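Local coordinates for protein INRS (Synechocystis sp., PDB 5FMN) that responds to nickel and probably acts as a DNA-binding transcriptional repressor, at residues H21-R32 against V70-N80. Sequence-based numbering, arbitrary orientation.
Sequences HSQESLQKLVNR and VARLILDDHMN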
loop_
_atom_site.group_PDB
_atom_site.type_symbol
_atom_site.label_atom_id
_atom_site.label_comp_id
_atom_site.label_asym_id
_atom_site.label_seq_id
_atom_site.Cartn_x
_atom_site.Cartn_y
_atom_site.Cartn_z
ATOM N N HIS B 21 -14.612 22.753 -6.394
ATOM C CA HIS B 21 -14.159 21.667 -7.276
ATOM C C HIS B 21 -14.265 22.079 -8.736
ATOM O O HIS B 21 -15.292 22.632 -9.129
ATOM C CB HIS B 21 -14.962 20.369 -7.053
ATOM C CG HIS B 21 -14.631 19.274 -8.035
ATOM N ND1 HIS B 21 -13.576 18.398 -7.858
ATOM C CD2 HIS B 21 -15.205 18.930 -9.214
ATOM C CE1 HIS B 21 -13.510 17.573 -8.887
ATOM N NE2 HIS B 21 -14.486 17.876 -9.728
ATOM N N SER B 22 -13.181 21.863 -9.499
ATOM C CA SER B 22 -13.208 21.939 -10.978
ATOM C C SER B 22 -12.723 20.630 -11.623
ATOM O O SER B 22 -11.635 20.125 -11.323
ATOM C CB SER B 22 -12.414 23.152 -11.531
ATOM O OG SER B 22 -11.384 23.582 -10.651
ATOM N N GLN B 23 -13.571 20.080 -12.492
ATOM C CA GLN B 23 -13.195 19.009 -13.401
ATOM C C GLN B 23 -11.852 19.338 -13.998
ATOM O O GLN B 23 -11.653 20.457 -14.490
ATOM C CB GLN B 23 -14.232 18.888 -14.527
ATOM C CG GLN B 23 -13.990 17.755 -15.522
ATOM C CD GLN B 23 -14.816 17.908 -16.787
ATOM O OE1 GLN B 23 -14.514 18.740 -17.652
ATOM N NE2 GLN B 23 -15.868 17.105 -16.900
ATOM N N GLU B 24 -10.902 18.417 -13.838
ATOM C CA GLU B 24 -9.673 18.384 -14.650
ATOM C C GLU B 24 -9.976 18.159 -16.118
ATOM O O GLU B 24 -10.619 17.178 -16.461
ATOM C CB GLU B 24 -8.735 17.260 -14.188
ATOM C CG GLU B 24 -7.838 17.653 -13.033
ATOM C CD GLU B 24 -6.520 18.232 -13.507
ATOM O OE1 GLU B 24 -5.673 17.461 -14.000
ATOM O OE2 GLU B 24 -6.329 19.455 -13.378
ATOM N N SER B 25 -9.458 19.021 -16.983
ATOM C CA SER B 25 -9.758 18.966 -18.401
ATOM C C SER B 25 -9.194 17.630 -18.904
ATOM O O SER B 25 -8.287 17.082 -18.286
ATOM C CB SER B 25 -9.100 20.164 -19.099
ATOM O OG SER B 25 -9.173 20.085 -20.503
ATOM N N LEU B 26 -9.794 17.066 -19.947
ATOM C CA LEU B 26 -9.240 15.887 -20.619
ATOM C C LEU B 26 -7.774 16.123 -20.996
ATOM O O LEU B 26 -6.895 15.364 -20.616
ATOM C CB LEU B 26 -10.075 15.550 -21.862
ATOM C CG LEU B 26 -9.724 14.299 -22.674
ATOM C CD1 LEU B 26 -10.973 13.481 -22.966
ATOM C CD2 LEU B 26 -8.994 14.670 -23.965
ATOM N N GLN B 27 -7.520 17.229 -21.674
ATOM C CA GLN B 27 -6.165 17.661 -22.019
ATOM C C GLN B 27 -5.231 17.822 -20.801
ATOM O O GLN B 27 -4.071 17.465 -20.881
ATOM C CB GLN B 27 -6.235 18.966 -22.837
ATOM C CG GLN B 27 -4.932 19.471 -23.418
ATOM C CD GLN B 27 -4.064 20.221 -22.405
ATOM O OE1 GLN B 27 -4.446 21.292 -21.960
ATOM N NE2 GLN B 27 -2.895 19.665 -22.042
ATOM N N LYS B 28 -5.719 18.317 -19.673
ATOM C CA LYS B 28 -4.874 18.368 -18.478
ATOM C C LYS B 28 -4.457 16.945 -18.030
ATOM O O LYS B 28 -3.295 16.705 -17.704
ATOM C CB LYS B 28 -5.556 19.132 -17.348
ATOM N N LEU B 29 -5.370 15.982 -18.100
ATOM C CA LEU B 29 -5.033 14.594 -17.750
ATOM C C LEU B 29 -4.040 13.959 -18.740
ATOM O O LEU B 29 -3.164 13.190 -18.326
ATOM C CB LEU B 29 -6.285 13.720 -17.711
ATOM C CG LEU B 29 -7.273 13.689 -16.555
ATOM C CD1 LEU B 29 -8.559 13.067 -17.098
ATOM C CD2 LEU B 29 -6.789 12.954 -15.326
ATOM N N VAL B 30 -4.266 14.175 -20.035
ATOM C CA VAL B 30 -3.395 13.640 -21.059
ATOM C C VAL B 30 -1.963 14.164 -20.813
ATOM O O VAL B 30 -0.987 13.429 -20.869
ATOM C CB VAL B 30 -3.891 14.038 -22.445
ATOM C CG1 VAL B 30 -2.788 13.872 -23.493
ATOM C CG2 VAL B 30 -5.131 13.238 -22.830
ATOM N N ASN B 31 -1.882 15.425 -20.437
ATOM C CA ASN B 31 -0.651 16.041 -20.066
ATOM C C ASN B 31 0.058 15.315 -18.949
ATOM O O ASN B 31 1.259 15.017 -19.055
ATOM C CB ASN B 31 -0.941 17.459 -19.582
ATOM C CG ASN B 31 0.158 18.409 -19.901
ATOM O OD1 ASN B 31 1.177 18.452 -19.190
ATOM N ND2 ASN B 31 -0.059 19.238 -20.915
ATOM N N ARG B 32 -0.646 15.128 -17.839
ATOM C CA ARG B 32 -0.048 14.496 -16.663
ATOM C C ARG B 32 0.449 13.102 -17.027
ATOM O O ARG B 32 1.537 12.692 -16.632
ATOM C CB ARG B 32 -1.055 14.396 -15.543
ATOM C CG ARG B 32 -1.364 15.721 -14.875
ATOM C CD ARG B 32 -2.249 15.518 -13.651
ATOM N NE ARG B 32 -2.047 16.553 -12.626
ATOM C CZ ARG B 32 -2.643 17.743 -12.622
ATOM N NH1 ARG B 32 -3.491 18.119 -13.589
ATOM N NH2 ARG B 32 -2.388 18.575 -11.638
ATOM N N VAL B 70 -2.662 11.170 -10.446
ATOM C CA VAL B 70 -3.569 11.020 -11.600
ATOM C C VAL B 70 -4.813 10.174 -11.302
ATOM O O VAL B 70 -5.942 10.546 -11.637
ATOM C CB VAL B 70 -2.845 10.392 -12.813
ATOM C CG1 VAL B 70 -3.824 10.024 -13.917
ATOM C CG2 VAL B 70 -1.851 11.368 -13.382
ATOM N N ALA B 71 -4.598 9.013 -10.706
ATOM C CA ALA B 71 -5.705 8.174 -10.333
ATOM C C ALA B 71 -6.643 8.953 -9.447
ATOM O O ALA B 71 -7.853 8.950 -9.654
ATOM C CB ALA B 71 -5.207 6.915 -9.633
ATOM N N ARG B 72 -6.070 9.647 -8.472
ATOM C CA ARG B 72 -6.854 10.382 -7.502
ATOM C C ARG B 72 -7.695 11.487 -8.183
ATOM O O ARG B 72 -8.857 11.656 -7.868
ATOM C CB ARG B 72 -5.932 10.921 -6.405
ATOM C CG ARG B 72 -6.607 11.625 -5.260
ATOM C CD ARG B 72 -7.764 10.850 -4.647
ATOM N NE ARG B 72 -8.718 11.799 -4.076
ATOM C CZ ARG B 72 -8.577 12.399 -2.892
ATOM N NH1 ARG B 72 -7.577 12.078 -2.084
ATOM N NH2 ARG B 72 -9.474 13.294 -2.494
ATOM N N LEU B 73 -7.152 12.133 -9.202
ATOM C CA LEU B 73 -7.893 13.153 -9.913
ATOM C C LEU B 73 -9.064 12.574 -10.671
ATOM O O LEU B 73 -10.116 13.194 -10.781
ATOM C CB LEU B 73 -6.993 13.898 -10.909
ATOM C CG LEU B 73 -5.993 14.899 -10.302
ATOM C CD1 LEU B 73 -5.103 15.443 -11.407
ATOM C CD2 LEU B 73 -6.691 16.041 -9.563
ATOM N N ILE B 74 -8.866 11.407 -11.249
ATOM C CA ILE B 74 -9.918 10.765 -12.043
ATOM C C ILE B 74 -11.063 10.317 -11.148
ATOM O O ILE B 74 -12.246 10.464 -11.492
ATOM C CB ILE B 74 -9.376 9.522 -12.802
ATOM C CG1 ILE B 74 -8.392 9.959 -13.893
ATOM C CG2 ILE B 74 -10.523 8.732 -13.424
ATOM C CD1 ILE B 74 -7.472 8.862 -14.377
ATOM N N LEU B 75 -10.682 9.785 -9.989
ATOM C CA LEU B 75 -11.624 9.431 -8.965
ATOM C C LEU B 75 -12.424 10.607 -8.395
ATOM O O LEU B 75 -13.627 10.482 -8.168
ATOM C CB LEU B 75 -10.902 8.697 -7.841
ATOM C CG LEU B 75 -11.769 8.193 -6.689
ATOM C CD1 LEU B 75 -12.647 7.048 -7.174
ATOM C CD2 LEU B 75 -10.901 7.758 -5.516
ATOM N N ASP B 76 -11.757 11.711 -8.096
ATOM C CA ASP B 76 -12.454 12.917 -7.621
ATOM C C ASP B 76 -13.536 13.378 -8.587
ATOM O O ASP B 76 -14.655 13.646 -8.156
ATOM C CB ASP B 76 -11.463 14.048 -7.396
ATOM C CG ASP B 76 -10.674 13.880 -6.109
ATOM O OD1 ASP B 76 -11.074 12.989 -5.297
ATOM O OD2 ASP B 76 -9.682 14.660 -5.921
ATOM N N ASP B 77 -13.226 13.397 -9.889
ATOM C CA ASP B 77 -14.210 13.797 -10.901
ATOM C C ASP B 77 -15.373 12.825 -10.987
ATOM O O ASP B 77 -16.507 13.245 -11.071
ATOM C CB ASP B 77 -13.566 13.986 -12.297
ATOM C CG ASP B 77 -12.637 15.215 -12.364
ATOM O OD1 ASP B 77 -12.814 16.155 -11.559
ATOM O OD2 ASP B 77 -11.731 15.256 -13.226
ATOM N N HIS B 78 -15.084 11.529 -10.943
ATOM C CA HIS B 78 -16.121 10.505 -10.862
ATOM C C HIS B 78 -17.062 10.692 -9.650
ATOM O O HIS B 78 -18.285 10.735 -9.800
ATOM C CB HIS B 78 -15.474 9.128 -10.824
ATOM C CG HIS B 78 -16.455 7.996 -10.919
ATOM N ND1 HIS B 78 -17.034 7.605 -12.108
ATOM C CD2 HIS B 78 -16.961 7.176 -9.966
ATOM C CE1 HIS B 78 -17.878 6.616 -11.876
ATOM N NE2 HIS B 78 -17.877 6.360 -10.579
ATOM N N MET B 79 -16.467 10.854 -8.471
ATOM C CA MET B 79 -17.190 11.097 -7.210
ATOM C C MET B 79 -18.109 12.285 -7.338
ATOM O O MET B 79 -19.259 12.232 -6.888
ATOM C CB MET B 79 -16.235 11.390 -6.042
ATOM C CG MET B 79 -16.027 10.274 -5.023
ATOM S SD MET B 79 -15.211 10.808 -3.487
ATOM C CE MET B 79 -13.850 11.816 -4.126
ATOM N N ASN B 80 -17.551 13.376 -7.881
ATOM C CA ASN B 80 -18.318 14.571 -8.177
ATOM C C ASN B 80 -19.549 14.310 -9.051
ATOM O O ASN B 80 -20.644 14.747 -8.694
ATOM C CB ASN B 80 -17.442 15.658 -8.800
ATOM C CG ASN B 80 -18.215 16.942 -9.069
ATOM O OD1 ASN B 80 -19.123 17.308 -8.326
ATOM N ND2 ASN B 80 -17.903 17.590 -10.172
HETATM O O HOH W 1 -15.711 16.624 -12.222
#
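The imidazole of His21 leans on the last turn of segment 70-80, with NE2 3.0 Å from Asp77 OD1. CG lies opposite the backbone N (chi1 174°), and this swings the ring toward Asp77 and Asn80. The carboxylate of Asp77 stands steeply against the ring, the two planes 78° apart, with OD1 at the ring edge. A water lies in the ring plane, 3.0 Å from His21 NE2, and also accepts a hydrogen bond from Asn80 ND2. The other ring nitrogen, ND1, is hydrogen-bonded to Lys100 of the second subunit. Asp77 OD2 takes a weak hydrogen bond from Glu24 N at 3.3 Å, where the extended chain before the helix runs alongside helix 70-80.

A CH-pi contact adds to these polar links: Asn80 CB sits off-centre over the His21 ring, 4.2 Å from its centroid. With an alanine in place of His21, Asn80 CB would probably lose the ring it packs against, the water its imidazole partner and Lys100 of the second subunit its mate.

This is the open end of the antiparallel hairpin of the CsoR-type all-helical fold: beyond the N-cap, Ser25, helix 26-32 runs at 161° to helix 70-80.

Van der Waals packing follows along the helices. Leu73 CD1 lies over one face of the Arg32 guanidinium, toward its rim and 3.5 Å from Arg32 NE, while the two side chains cross nearly at right angles. Nearer its root, the Arg32 chain slides past Val70 in the opposite direction, its CB 3.8 Å from Val70 CG2. In an apolar contact, Leu29 reaches across with CD2 to Ile74 CG1 at 3.7 Å; Val47 and Cys53 of the third subunit pack on Leu29 and Ile74 respectively.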